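Long-range contact in flagellar brake protein YcgR (Escherichia coli, PDB 5Y6F), which slows the flagellar motor by binding to its components when loaded with cyclic di-GMP, so curbing swimming and swarming: residues A186-I191 with L209-L214. Sequence-based numbering, arbitrary orientation.
Sequences AQLISI and LSFRFL. With C2E (9,9'-[(2R,3R,3aS,5S,7aR,9R,10R,10aS,12S,14aR)-3,5,10,12-tetrahydroxy-5,12-dioxidooctahydro-2H,7H-difuro[3,2-d:3',2'-j][1,3,7,9,2,8]tetraoxadiphosphacyclododecine-2,9-diyl]bis(2-amino-1,9-dihydro-6H-purin-6-one)), chain C.
Ile189 lays its CG2 over one face of the Arg212 guanidinium, toward the rim, while Gln187 OE1 and the c-di-GMP phosphate oxygen O11 sit at its edge, near the plane. Arg212 NH2 gives OE1 of Gln187 a 2.7 Å bond from above the amide's carbonyl plane, and NE adds a weak one; the amide and guanidinium planes stand 71° apart. Arg212 NH1 hydrogen-bonds to O11 of c-di-GMP at 2.7 Å. The extended Gln187 chain, with CG anti to the backbone N (chi1 -175°), runs beside the arginine, and its NE2 is held by Gly166 O. Among the residues turned to the other side of the sheet, Ala186 CB meets the Phe211 ring obliquely, 3.6 Å from CD1, and also the edge of Phe213.

Beneath these side chains the antiparallel strands carry a classic beta bulge: Ile189 and Ser190 both oppose Ser210, whose O accepts Ile189 N at 2.8 Å and Ser190 N only weakly. The bulge turns Ile189 toward the partner strand, and its CD1 comes 3.3 Å from C81 of a guanine, whose O61 takes a bond from Ser210 OG. Ser190 OG binds the second c-di-GMP. A leucine at Arg212 would probably leave O11 without this donor and Gln187 OE1 without its mate. This face of the PilZ barrel thus reads base and phosphate together, the glutamine probably helping to hold in place an arginine whose charge probably offsets that of the phosphate.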
ATOM      1  N   ALA A 186       1.698  19.190   9.730  1.00 90.53           N
ATOM      2  CA  ALA A 186       1.270  18.087   8.881  1.00 85.57           C
ATOM      3  C   ALA A 186      -0.240  18.136   8.626  1.00 91.33           C
ATOM      4  O   ALA A 186      -1.010  18.643   9.456  1.00 98.64           O
ATOM      5  CB  ALA A 186       1.663  16.753   9.515  1.00 80.77           C
ATOM      6  N   GLN A 187      -0.667  17.599   7.474  1.00 83.97           N
ATOM      7  CA  GLN A 187      -2.090  17.491   7.138  1.00 80.35           C
ATOM      8  C   GLN A 187      -2.527  16.031   7.035  1.00 73.91           C
ATOM      9  O   GLN A 187      -1.915  15.237   6.307  1.00 69.95           O
ATOM     10  CB  GLN A 187      -2.421  18.218   5.830  1.00 82.60           C
ATOM     11  CG  GLN A 187      -3.927  18.224   5.529  1.00 84.53           C
ATOM     12  CD  GLN A 187      -4.275  18.903   4.216  1.00 93.55           C
ATOM     13  OE1 GLN A 187      -3.403  19.169   3.384  1.00 94.78           O
ATOM     14  NE2 GLN A 187      -5.561  19.180   4.020  1.00 98.58           N
ATOM     15  N   LEU A 188      -3.584  15.680   7.760  1.00 72.98           N
ATOM     16  CA  LEU A 188      -4.128  14.327   7.729  1.00 70.02           C
ATOM     17  C   LEU A 188      -4.716  14.104   6.347  1.00 70.80           C
ATOM     18  O   LEU A 188      -5.765  14.650   6.011  1.00 73.51           O
ATOM     19  CB  LEU A 188      -5.185  14.155   8.816  1.00 72.70           C
ATOM     20  CG  LEU A 188      -5.976  12.850   8.696  1.00 75.99           C
ATOM     21  CD1 LEU A 188      -4.990  11.683   8.720  1.00 73.56           C
ATOM     22  CD2 LEU A 188      -7.055  12.689   9.778  1.00 80.13           C
ATOM     23  N   ILE A 189      -4.026  13.355   5.500  1.00 66.77           N
ATOM     24  CA  ILE A 189      -4.484  13.250   4.122  1.00 69.25           C
ATOM     25  C   ILE A 189      -5.228  11.953   3.851  1.00 69.13           C
ATOM     26  O   ILE A 189      -5.984  11.887   2.872  1.00 70.44           O
ATOM     27  CB  ILE A 189      -3.331  13.399   3.114  1.00 72.75           C
ATOM     28  CG1 ILE A 189      -2.314  12.275   3.316  1.00 73.14           C
ATOM     29  CG2 ILE A 189      -2.701  14.784   3.224  1.00 79.09           C
ATOM     30  CD1 ILE A 189      -1.078  12.440   2.496  1.00 76.12           C
ATOM     31  N   SER A 190      -5.043  10.924   4.670  1.00 67.37           N
ATOM     32  CA  SER A 190      -5.761   9.685   4.405  1.00 65.46           C
ATOM     33  C   SER A 190      -5.956   8.940   5.706  1.00 70.24           C
ATOM     34  O   SER A 190      -5.050   8.889   6.547  1.00 78.02           O
ATOM     35  CB  SER A 190      -5.034   8.798   3.382  1.00 67.62           C
ATOM     36  OG  SER A 190      -5.921   7.781   2.959  1.00 71.42           O
ATOM     37  N   ILE A 191      -7.161   8.413   5.890  1.00 73.34           N
ATOM     38  CA  ILE A 191      -7.460   7.508   6.990  1.00 71.47           C
ATOM     39  C   ILE A 191      -7.856   6.177   6.374  1.00 70.00           C
ATOM     40  O   ILE A 191      -8.794   6.113   5.572  1.00 74.19           O
ATOM     41  CB  ILE A 191      -8.570   8.047   7.899  1.00 73.90           C
ATOM     42  CG1 ILE A 191      -8.110   9.325   8.603  1.00 80.24           C
ATOM     43  CG2 ILE A 191      -8.986   6.968   8.877  1.00 69.37           C
ATOM     44  CD1 ILE A 191      -9.268  10.162   9.167  1.00 85.40           C
ATOM     45  N   LEU A 209      -3.037   6.265   9.656  1.00 67.42           N
ATOM     46  CA  LEU A 209      -3.061   7.653   9.210  1.00 66.79           C
ATOM     47  C   LEU A 209      -1.907   7.936   8.255  1.00 71.24           C
ATOM     48  O   LEU A 209      -0.812   7.371   8.376  1.00 69.72           O
ATOM     49  CB  LEU A 209      -2.957   8.628  10.380  1.00 62.86           C
ATOM     50  CG  LEU A 209      -4.079   8.656  11.433  1.00 77.08           C
ATOM     51  CD1 LEU A 209      -4.242   7.290  12.028  1.00 85.00           C
ATOM     52  CD2 LEU A 209      -3.785   9.677  12.535  1.00 70.26           C
ATOM     53  N   SER A 210      -2.150   8.857   7.332  1.00 61.98           N
ATOM     54  CA  SER A 210      -1.149   9.292   6.365  1.00 63.53           C
ATOM     55  C   SER A 210      -1.055  10.814   6.465  1.00 70.81           C
ATOM     56  O   SER A 210      -2.076  11.503   6.358  1.00 71.70           O
ATOM     57  CB  SER A 210      -1.535   8.858   4.967  1.00 53.61           C
ATOM     58  OG  SER A 210      -1.164   7.508   4.639  1.00 58.26           O
ATOM     59  N   PHE A 211       0.153  11.329   6.720  1.00 63.16           N
ATOM     60  CA  PHE A 211       0.387  12.750   6.898  1.00 61.76           C
ATOM     61  C   PHE A 211       1.342  13.225   5.831  1.00 66.91           C
ATOM     62  O   PHE A 211       2.378  12.589   5.601  1.00 68.20           O
ATOM     63  CB  PHE A 211       0.980  13.065   8.270  1.00 69.43           C
ATOM     64  CG  PHE A 211      -0.012  13.002   9.391  1.00 60.64           C
ATOM     65  CD1 PHE A 211      -0.829  14.091   9.670  1.00 66.99           C
ATOM     66  CD2 PHE A 211      -0.144  11.848  10.154  1.00 68.14           C
ATOM     67  CE1 PHE A 211      -1.750  14.038  10.689  1.00 69.31           C
ATOM     68  CE2 PHE A 211      -1.072  11.778  11.203  1.00 73.58           C
ATOM     69  CZ  PHE A 211      -1.869  12.876  11.468  1.00 74.84           C
ATOM     70  N   ARG A 212       1.003  14.334   5.186  1.00 65.90           N
ATOM     71  CA  ARG A 212       1.981  15.075   4.411  1.00 59.98           C
ATOM     72  C   ARG A 212       2.421  16.270   5.236  1.00 66.92           C
ATOM     73  O   ARG A 212       1.573  16.953   5.827  1.00 68.74           O
ATOM     74  CB  ARG A 212       1.394  15.530   3.077  1.00 58.34           C
ATOM     75  CG  ARG A 212       0.270  16.574   3.149  1.00 64.30           C
ATOM     76  CD  ARG A 212      -0.027  17.060   1.715  1.00 62.88           C
ATOM     77  NE  ARG A 212      -1.230  17.853   1.622  1.00 70.56           N
ATOM     78  CZ  ARG A 212      -2.215  17.630   0.753  1.00 80.37           C
ATOM     79  NH1 ARG A 212      -2.136  16.628  -0.129  1.00 73.49           N
ATOM     80  NH2 ARG A 212      -3.286  18.427   0.758  1.00 81.16           N
ATOM     81  N   PHE A 213       3.738  16.518   5.290  1.00 68.87           N
ATOM     82  CA  PHE A 213       4.251  17.666   6.052  1.00 70.31           C
ATOM     83  C   PHE A 213       3.993  18.976   5.321  1.00 75.56           C
ATOM     84  O   PHE A 213       4.162  19.071   4.105  1.00 82.58           O
ATOM     85  CB  PHE A 213       5.758  17.577   6.295  1.00 67.99           C
ATOM     86  CG  PHE A 213       6.194  16.388   7.084  1.00 69.03           C
ATOM     87  CD1 PHE A 213       5.457  15.926   8.149  1.00 70.82           C
ATOM     88  CD2 PHE A 213       7.377  15.744   6.770  1.00 70.37           C
ATOM     89  CE1 PHE A 213       5.899  14.826   8.879  1.00 70.71           C
ATOM     90  CE2 PHE A 213       7.817  14.656   7.499  1.00 69.70           C
ATOM     91  CZ  PHE A 213       7.076  14.197   8.549  1.00 68.26           C
ATOM     92  N   LEU A 214       3.603  19.993   6.073  1.00 78.83           N
ATOM     93  CA  LEU A 214       3.490  21.357   5.588  1.00 92.59           C
ATOM     94  C   LEU A 214       4.593  22.210   6.211  1.00 97.61           C
ATOM     95  O   LEU A 214       5.103  21.896   7.291  1.00 96.61           O
ATOM     96  CB  LEU A 214       2.112  21.944   5.922  1.00103.18           C
ATOM     97  CG  LEU A 214       1.074  22.140   4.802  1.00108.54           C
ATOM     98  CD1 LEU A 214       1.718  22.734   3.529  1.00113.39           C
ATOM     99  CD2 LEU A 214       0.286  20.863   4.501  1.00101.46           C
TER
HETATM  100  P1  C2E C 302       4.941  11.158  -2.509  1.00 43.43           P
HETATM  101  O2P C2E C 302       5.467   9.848  -1.750  1.00 40.41           O
HETATM  102  O1P C2E C 302       5.947  11.623  -3.479  1.00 44.51           O
HETATM  103  O5' C2E C 302       3.532  10.826  -3.166  1.00 43.75           O
HETATM  104  C5' C2E C 302       3.107  11.769  -4.139  1.00 36.03           C
HETATM  105  C4' C2E C 302       1.596  11.757  -4.350  1.00 45.35           C
HETATM  106  O4' C2E C 302       1.178  10.509  -4.887  1.00 43.61           O
HETATM  107  C3' C2E C 302       0.824  11.903  -3.028  1.00 46.34           C
HETATM  108  O3' C2E C 302       0.538  13.261  -2.732  1.00 53.86           O
HETATM  109  C2' C2E C 302      -0.481  11.170  -3.319  1.00 45.39           C
HETATM  110  O2' C2E C 302      -1.277  11.990  -4.150  1.00 47.70           O
HETATM  111  C1' C2E C 302       0.006  10.016  -4.219  1.00 43.98           C
HETATM  112  N9  C2E C 302       0.307   8.783  -3.498  1.00 44.46           N
HETATM  113  C8  C2E C 302       1.550   8.308  -3.198  1.00 42.05           C
HETATM  114  N7  C2E C 302       1.441   7.172  -2.566  1.00 45.03           N
HETATM  115  C5  C2E C 302       0.107   6.867  -2.425  1.00 41.95           C
HETATM  116  C6  C2E C 302      -0.627   5.807  -1.845  1.00 42.81           C
HETATM  117  O6  C2E C 302      -0.137   4.826  -1.301  1.00 41.73           O
HETATM  118  N1  C2E C 302      -1.954   5.872  -1.917  1.00 44.28           N
HETATM  119  C2  C2E C 302      -2.578   6.915  -2.484  1.00 47.56           C
HETATM  120  N2  C2E C 302      -3.928   6.895  -2.470  1.00 48.25           N
HETATM  121  N3  C2E C 302      -1.935   7.905  -3.013  1.00 46.41           N
HETATM  122  C4  C2E C 302      -0.610   7.901  -3.020  1.00 46.09           C
HETATM  123  P11 C2E C 302       0.103  13.698  -1.214  1.00 49.91           P
HETATM  124  O21 C2E C 302      -1.031  12.675  -0.783  1.00 44.37           O
HETATM  125  O11 C2E C 302      -0.256  15.131  -1.256  1.00 56.40           O
HETATM  126  O5A C2E C 302       1.348  13.412  -0.226  1.00 46.46           O
HETATM  127  C5A C2E C 302       2.528  14.201  -0.389  1.00 42.87           C
HETATM  128  C4A C2E C 302       3.656  13.517   0.380  1.00 46.15           C
HETATM  129  O4A C2E C 302       3.210  13.147   1.678  1.00 44.97           O
HETATM  130  C3A C2E C 302       4.026  12.154  -0.244  1.00 43.71           C
HETATM  131  O3A C2E C 302       4.759  12.355  -1.442  1.00 48.85           O
HETATM  132  C2A C2E C 302       4.880  11.551   0.862  1.00 41.98           C
HETATM  133  O2A C2E C 302       6.174  12.092   0.758  1.00 52.80           O
HETATM  134  C1A C2E C 302       4.134  12.129   2.108  1.00 48.10           C
HETATM  135  N91 C2E C 302       3.279  11.124   2.653  1.00 42.71           N
HETATM  136  C81 C2E C 302       1.916  11.081   2.522  1.00 43.14           C
HETATM  137  N71 C2E C 302       1.445  10.014   3.131  1.00 46.71           N
HETATM  138  C51 C2E C 302       2.518   9.370   3.695  1.00 40.62           C
HETATM  139  C61 C2E C 302       2.621   8.216   4.407  1.00 46.34           C
HETATM  140  O61 C2E C 302       1.629   7.550   4.687  1.00 47.42           O
HETATM  141  N11 C2E C 302       3.842   7.840   4.744  1.00 47.32           N
HETATM  142  C21 C2E C 302       4.926   8.564   4.429  1.00 51.10           C
HETATM  143  N21 C2E C 302       6.154   8.118   4.844  1.00 51.20           N
HETATM  144  N31 C2E C 302       4.845   9.648   3.750  1.00 48.28           N
HETATM  145  C41 C2E C 302       3.673  10.047   3.372  1.00 38.91           C